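Local coordinates for bacterial Pleckstrin homology domain-containing protein (Shewanella loihica PV-4, PDB 3DCX) that is of unknown function but has a bacterial pleckstrin-homology fold and forms a five-chain assembly in the crystal, at residues E24-A29 / M36-N41; R43-D48 / Y59-Y64. One frame throughout, in Å; residues are numbered along the deposited sequence. Where two conformers were deposited one is given.

Contact 1 (E24-A29 / M36-N41)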
loop_
_atom_site.group_PDB
_atom_site.type_symbol
_atom_site.label_atom_id
_atom_site.label_comp_id
_atom_site.label_asym_id
_atom_site.label_seq_id
_atom_site.Cartn_x
_atom_site.Cartn_y
_atom_site.Cartn_z
ATOM N N GLU A 24 -3.865 20.552 12.020
ATOM C CA GLU A 24 -4.557 20.604 10.756
ATOM C C GLU A 24 -5.122 21.992 10.507
ATOM O O GLU A 24 -5.635 22.648 11.418
ATOM C CB GLU A 24 -5.694 19.586 10.734
ATOM C CG GLU A 24 -6.301 19.393 9.343
ATOM C CD GLU A 24 -7.216 18.202 9.285
ATOM O OE1 GLU A 24 -7.741 17.787 10.360
ATOM O OE2 GLU A 24 -7.434 17.688 8.164
ATOM N N GLN A 25 -5.037 22.419 9.254
ATOM C CA GLN A 25 -5.574 23.702 8.821
ATOM C C GLN A 25 -6.421 23.531 7.582
ATOM O O GLN A 25 -6.153 22.686 6.732
ATOM C CB GLN A 25 -4.443 24.672 8.532
ATOM C CG GLN A 25 -3.706 25.099 9.771
ATOM C CD GLN A 25 -2.693 26.159 9.461
ATOM O OE1 GLN A 25 -1.494 25.879 9.425
ATOM N NE2 GLN A 25 -3.166 27.382 9.182
ATOM N N LEU A 26 -7.445 24.372 7.477
ATOM C CA LEU A 26 -8.311 24.381 6.308
ATOM C C LEU A 26 -7.703 25.222 5.198
ATOM O O LEU A 26 -7.150 26.286 5.455
ATOM C CB LEU A 26 -9.690 24.912 6.685
ATOM C CG LEU A 26 -10.435 24.105 7.751
ATOM C CD1 LEU A 26 -11.791 24.716 7.870
ATOM C CD2 LEU A 26 -10.557 22.638 7.427
ATOM N N ALA A 27 -7.762 24.731 3.967
ATOM C CA ALA A 27 -7.202 25.481 2.831
ATOM C C ALA A 27 -8.308 26.059 1.955
ATOM O O ALA A 27 -8.205 27.176 1.432
ATOM C CB ALA A 27 -6.226 24.587 1.975
ATOM N N LEU A 28 -9.370 25.290 1.794
ATOM C CA LEU A 28 -10.374 25.598 0.805
ATOM C C LEU A 28 -11.607 24.749 1.055
ATOM O O LEU A 28 -11.498 23.564 1.377
ATOM C CB LEU A 28 -9.793 25.278 -0.563
ATOM C CG LEU A 28 -10.447 25.751 -1.843
ATOM C CD1 LEU A 28 -10.732 27.278 -1.841
ATOM C CD2 LEU A 28 -9.502 25.349 -2.963
ATOM N N ALA A 29 -12.786 25.337 0.876
ATOM C CA ALA A 29 -13.988 24.573 0.999
ATOM C C ALA A 29 -15.125 25.063 0.131
ATOM O O ALA A 29 -15.371 26.254 0.025
ATOM C CB ALA A 29 -14.432 24.493 2.464
HETATM N N MSE A 36 -20.599 19.220 1.222
HETATM C CA MSE A 36 -19.382 19.997 1.259
HETATM C C MSE A 36 -18.172 19.181 0.877
HETATM O O MSE A 36 -18.080 17.982 1.161
HETATM C CB MSE A 36 -19.159 20.562 2.646
HETATM C CG MSE A 36 -19.500 21.987 2.778
HETATM SE SE MSE A 36 -18.910 22.607 4.501
HETATM C CE MSE A 36 -20.507 23.426 4.925
ATOM N N PHE A 37 -17.253 19.858 0.204
ATOM C CA PHE A 37 -15.978 19.309 -0.188
ATOM C C PHE A 37 -14.901 20.195 0.456
ATOM O O PHE A 37 -14.758 21.375 0.105
ATOM C CB PHE A 37 -15.908 19.356 -1.702
ATOM C CG PHE A 37 -14.927 18.416 -2.293
ATOM C CD1 PHE A 37 -13.594 18.714 -2.314
ATOM C CD2 PHE A 37 -15.342 17.216 -2.829
ATOM C CE1 PHE A 37 -12.673 17.834 -2.881
ATOM C CE2 PHE A 37 -14.421 16.334 -3.395
ATOM C CZ PHE A 37 -13.086 16.666 -3.428
ATOM N N VAL A 38 -14.179 19.645 1.432
ATOM C CA VAL A 38 -13.265 20.453 2.232
ATOM C C VAL A 38 -11.835 20.008 1.967
ATOM O O VAL A 38 -11.548 18.812 1.992
ATOM C CB VAL A 38 -13.625 20.355 3.713
ATOM C CG1 VAL A 38 -12.661 21.201 4.587
ATOM C CG2 VAL A 38 -15.069 20.795 3.896
ATOM N N PHE A 39 -10.980 20.963 1.635
ATOM C CA PHE A 39 -9.543 20.707 1.506
ATOM C C PHE A 39 -8.855 21.195 2.743
ATOM O O PHE A 39 -8.873 22.392 3.032
ATOM C CB PHE A 39 -8.929 21.444 0.319
ATOM C CG PHE A 39 -9.476 21.039 -0.995
ATOM C CD1 PHE A 39 -10.727 21.505 -1.419
ATOM C CD2 PHE A 39 -8.740 20.217 -1.838
ATOM C CE1 PHE A 39 -11.240 21.128 -2.658
ATOM C CE2 PHE A 39 -9.241 19.831 -3.082
ATOM C CZ PHE A 39 -10.480 20.284 -3.492
ATOM N N THR A 40 -8.244 20.282 3.483
ATOM C CA THR A 40 -7.361 20.677 4.562
ATOM C C THR A 40 -5.902 20.555 4.087
ATOM O O THR A 40 -5.637 20.263 2.921
ATOM C CB THR A 40 -7.636 19.879 5.823
ATOM O OG1 THR A 40 -6.829 18.678 5.842
ATOM C CG2 THR A 40 -9.139 19.584 5.949
ATOM N N ASN A 41 -4.948 20.821 4.965
ATOM C CA ASN A 41 -3.556 20.534 4.609
ATOM C C ASN A 41 -3.151 19.040 4.732
ATOM O O ASN A 41 -2.023 18.688 4.420
ATOM C CB ASN A 41 -2.577 21.437 5.368
ATOM C CG ASN A 41 -2.623 21.259 6.843
ATOM O OD1 ASN A 41 -3.573 20.712 7.410
ATOM N ND2 ASN A 41 -1.589 21.739 7.497
#
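E24 and T40 meet through two torsions: CG of E24 stands anti to the backbone N (chi1 -169°) and the chain runs on extended, while OG1 of T40 sits between its own N and carbonyl carbon (chi1 90°). The hydroxyl thus reaches the carboxylate, and T40 OG1 donates to the anti lone pair of E24 OE2 at 2.6 Å. The other oxygen, OE1, forms a salt bridge with R43. Were an alanine here instead of E24, the T40 hydroxyl would probably lose this acceptor and the R43 guanidinium its charge partner. The Q25 backbone N reaches N41 OD1 in a nearly straight bond of 2.9 Å, approaching from above the amide carbonyl plane, and N41 N returns a bond to Q25 O. On the apolar side, L26 CD2 rests 3.7 Å from T40 CG2 and 3.8 Å from V38 CG1, under the cover of helix 9-16. F39 O accepts from both A27 N (2.8 Å) and L28 N (3.2 Å), whereas F39 N donates back to L28 O, which lies at the edge of the F39 ring. Two residues set against one make this a classic beta bulge in the antiparallel hairpin of strands 26-32 and 35-40.

Contact 2 (R43-D48 / Y59-Y64)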
loop_
_atom_site.group_PDB
_atom_site.type_symbol
_atom_site.label_atom_id
_atom_site.label_comp_id
_atom_site.label_asym_id
_atom_site.label_seq_id
_atom_site.Cartn_x
_atom_site.Cartn_y
_atom_site.Cartn_z
ATOM N N ARG A 43 -5.924 16.280 4.302
ATOM C CA ARG A 43 -6.938 15.407 3.709
ATOM C C ARG A 43 -8.017 16.195 3.012
ATOM O O ARG A 43 -8.174 17.387 3.226
ATOM C CB ARG A 43 -7.611 14.551 4.808
ATOM C CG ARG A 43 -8.221 15.399 5.921
ATOM C CD ARG A 43 -9.135 14.647 6.904
ATOM N NE ARG A 43 -9.129 15.377 8.185
ATOM C CZ ARG A 43 -9.737 14.992 9.300
ATOM N NH1 ARG A 43 -10.485 13.887 9.345
ATOM N NH2 ARG A 43 -9.606 15.728 10.398
ATOM N N LEU A 44 -8.815 15.494 2.220
ATOM C CA LEU A 44 -10.123 15.986 1.857
ATOM C C LEU A 44 -11.105 15.427 2.874
ATOM O O LEU A 44 -10.968 14.272 3.308
ATOM C CB LEU A 44 -10.525 15.519 0.476
ATOM C CG LEU A 44 -9.477 15.621 -0.630
ATOM C CD1 LEU A 44 -10.018 14.902 -1.864
ATOM C CD2 LEU A 44 -9.107 17.058 -0.941
ATOM N N ILE A 45 -12.075 16.253 3.260
ATOM C CA ILE A 45 -13.245 15.823 4.004
ATOM C C ILE A 45 -14.461 15.987 3.084
ATOM O O ILE A 45 -14.757 17.089 2.578
ATOM C CB ILE A 45 -13.416 16.581 5.334
ATOM C CG1 ILE A 45 -12.128 16.517 6.150
ATOM C CG2 ILE A 45 -14.591 15.961 6.185
ATOM C CD1 ILE A 45 -12.108 17.467 7.381
ATOM N N LEU A 46 -15.142 14.878 2.815
ATOM C CA LEU A 46 -16.316 14.914 1.984
ATOM C C LEU A 46 -17.509 14.718 2.905
ATOM O O LEU A 46 -17.658 13.670 3.531
ATOM C CB LEU A 46 -16.267 13.847 0.882
ATOM C CG LEU A 46 -14.964 13.616 0.104
ATOM C CD1 LEU A 46 -15.288 12.868 -1.167
ATOM C CD2 LEU A 46 -14.231 14.901 -0.207
ATOM N N ILE A 47 -18.317 15.763 3.019
ATOM C CA ILE A 47 -19.503 15.769 3.880
ATOM C C ILE A 47 -20.767 15.617 3.041
ATOM O O ILE A 47 -21.165 16.550 2.333
ATOM C CB ILE A 47 -19.585 17.069 4.688
ATOM C CG1 ILE A 47 -18.300 17.260 5.512
ATOM C CG2 ILE A 47 -20.854 17.058 5.574
ATOM C CD1 ILE A 47 -18.230 18.544 6.324
ATOM N N ASP A 48 -21.378 14.438 3.100
ATOM C CA ASP A 48 -22.551 14.160 2.314
ATOM C C ASP A 48 -23.738 13.989 3.272
ATOM O O ASP A 48 -23.652 13.265 4.268
ATOM C CB ASP A 48 -22.317 12.922 1.428
ATOM C CG ASP A 48 -21.081 13.063 0.486
ATOM O OD1 ASP A 48 -20.750 14.182 0.026
ATOM O OD2 ASP A 48 -20.428 12.025 0.208
ATOM N N TYR A 59 -19.012 11.816 7.066
ATOM C CA TYR A 59 -17.763 12.541 6.887
ATOM C C TYR A 59 -16.731 11.518 6.420
ATOM O O TYR A 59 -16.314 10.654 7.196
ATOM C CB TYR A 59 -17.290 13.168 8.208
ATOM C CG TYR A 59 -18.037 14.387 8.727
ATOM C CD1 TYR A 59 -19.375 14.639 8.437
ATOM C CD2 TYR A 59 -17.386 15.283 9.549
ATOM C CE1 TYR A 59 -20.023 15.772 8.953
ATOM C CE2 TYR A 59 -18.000 16.392 10.052
ATOM C CZ TYR A 59 -19.314 16.634 9.781
ATOM O OH TYR A 59 -19.870 17.774 10.335
ATOM N N HIS A 60 -16.369 11.604 5.146
ATOM C CA HIS A 60 -15.379 10.740 4.548
ATOM C C HIS A 60 -14.066 11.518 4.450
ATOM O O HIS A 60 -13.967 12.513 3.719
ATOM C CB HIS A 60 -15.872 10.280 3.178
ATOM C CG HIS A 60 -15.007 9.242 2.543
ATOM N ND1 HIS A 60 -15.101 8.922 1.209
ATOM C CD2 HIS A 60 -13.982 8.512 3.034
ATOM C CE1 HIS A 60 -14.194 8.003 0.917
ATOM N NE2 HIS A 60 -13.500 7.739 2.009
ATOM N N SER A 61 -13.061 11.065 5.192
ATOM C CA SER A 61 -11.700 11.632 5.111
ATOM C C SER A 61 -10.834 10.896 4.100
ATOM O O SER A 61 -10.651 9.659 4.185
ATOM C CB SER A 61 -11.016 11.601 6.473
ATOM O OG SER A 61 -11.743 12.364 7.424
ATOM N N VAL A 62 -10.307 11.656 3.139
ATOM C CA VAL A 62 -9.361 11.132 2.174
ATOM C C VAL A 62 -8.024 11.834 2.349
ATOM O O VAL A 62 -7.856 12.952 1.844
ATOM C CB VAL A 62 -9.844 11.268 0.736
ATOM C CG1 VAL A 62 -8.912 10.431 -0.176
ATOM C CG2 VAL A 62 -11.281 10.800 0.630
ATOM N N PRO A 63 -7.091 11.205 3.087
ATOM C CA PRO A 63 -5.764 11.797 3.188
ATOM C C PRO A 63 -5.160 11.888 1.801
ATOM O O PRO A 63 -5.426 11.039 0.941
ATOM C CB PRO A 63 -4.992 10.819 4.087
ATOM C CG PRO A 63 -6.053 10.042 4.810
ATOM C CD PRO A 63 -7.187 9.951 3.852
ATOM N N TYR A 64 -4.364 12.915 1.573
ATOM C CA TYR A 64 -3.793 13.122 0.256
ATOM C C TYR A 64 -2.915 11.953 -0.129
ATOM O O TYR A 64 -2.844 11.590 -1.291
ATOM C CB TYR A 64 -3.023 14.429 0.205
ATOM C CG TYR A 64 -3.914 15.636 0.286
ATOM C CD1 TYR A 64 -4.699 16.034 -0.792
ATOM C CD2 TYR A 64 -3.964 16.391 1.438
ATOM C CE1 TYR A 64 -5.517 17.175 -0.714
ATOM C CE2 TYR A 64 -4.792 17.519 1.535
ATOM C CZ TYR A 64 -5.563 17.908 0.464
ATOM O OH TYR A 64 -6.359 19.042 0.587
#
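An antiparallel beta hairpin, strands 43-50 and 56-63, lies at the edge of the first sheet within the chain of this PH-like domain, and its strands are joined here by four backbone hydrogen bonds. L44 and V62 exchange one pair, L46 and H60 the other; H60 N to L46 O, at 2.9 Å, is almost perfectly straight. R43, I45 and I47 lie on one face with P63, S61 and Y59. There the R43 chain, extended from CG to NE, passes S61, and R43 NH1 donates to S61 OG at 2.8 Å. S61 OG lies close to the guanidinium plane, while I45 CD1 rests 3.7 Å above one face of the R43 group, toward its rim. Besides the E24 salt bridge, R43 NH2 hydrogen-bonds to the backbone O of I19. At the far end Y59 and I47 run side by side: chi1 of -73° sets the ring beside the isoleucine, whose CG1 makes a CH-pi contact 4.1 Å from the Y59 ring centroid, while I47 CG2 comes within 3.7 Å of Y59 CE1. In PH domains the first sheet packs against a second, and here L44 and V62 on the other face touch L86 and I88 of strand 82-88. Y64, just past the strand, crosses L44 at about a right angle, Y64 CE1 lying 3.6 Å from L44 CD2; one face of its ring meets the L44 backbone N, and its hydroxyl hydrogen-bonds to T40 O. V62 CG2 sits over the centre of the H60 imidazole, 4.0 Å above its plane. H60 NE2 hydrogen-bonds to H69 ND1 of the second subunit, and residues 59-61 pair with a strand of that subunit, carrying the sheet across the interface.

Contact 1 closes before contact 2 opens, so the two are successive hairpins in one antiparallel sheet, their centres about 9 Å apart. Strands 35-40 and 43-50 are neighbours, and the short turn between them makes a continuous meander of strands 26-32, 35-40, 43-50 and 56-63. The principle illustrated is that successive hairpins share a sheet because backbone hydrogen bonds, here V38 with I45 and M36 with I47, join their inner strands. F39 packs on L44 and F37 on L46 across that join, alongside the salt bridge and tyrosine bond that span the contacts. Helix 9-16 covers the first hairpin, while the second pairs by its edge strand with the second subunit.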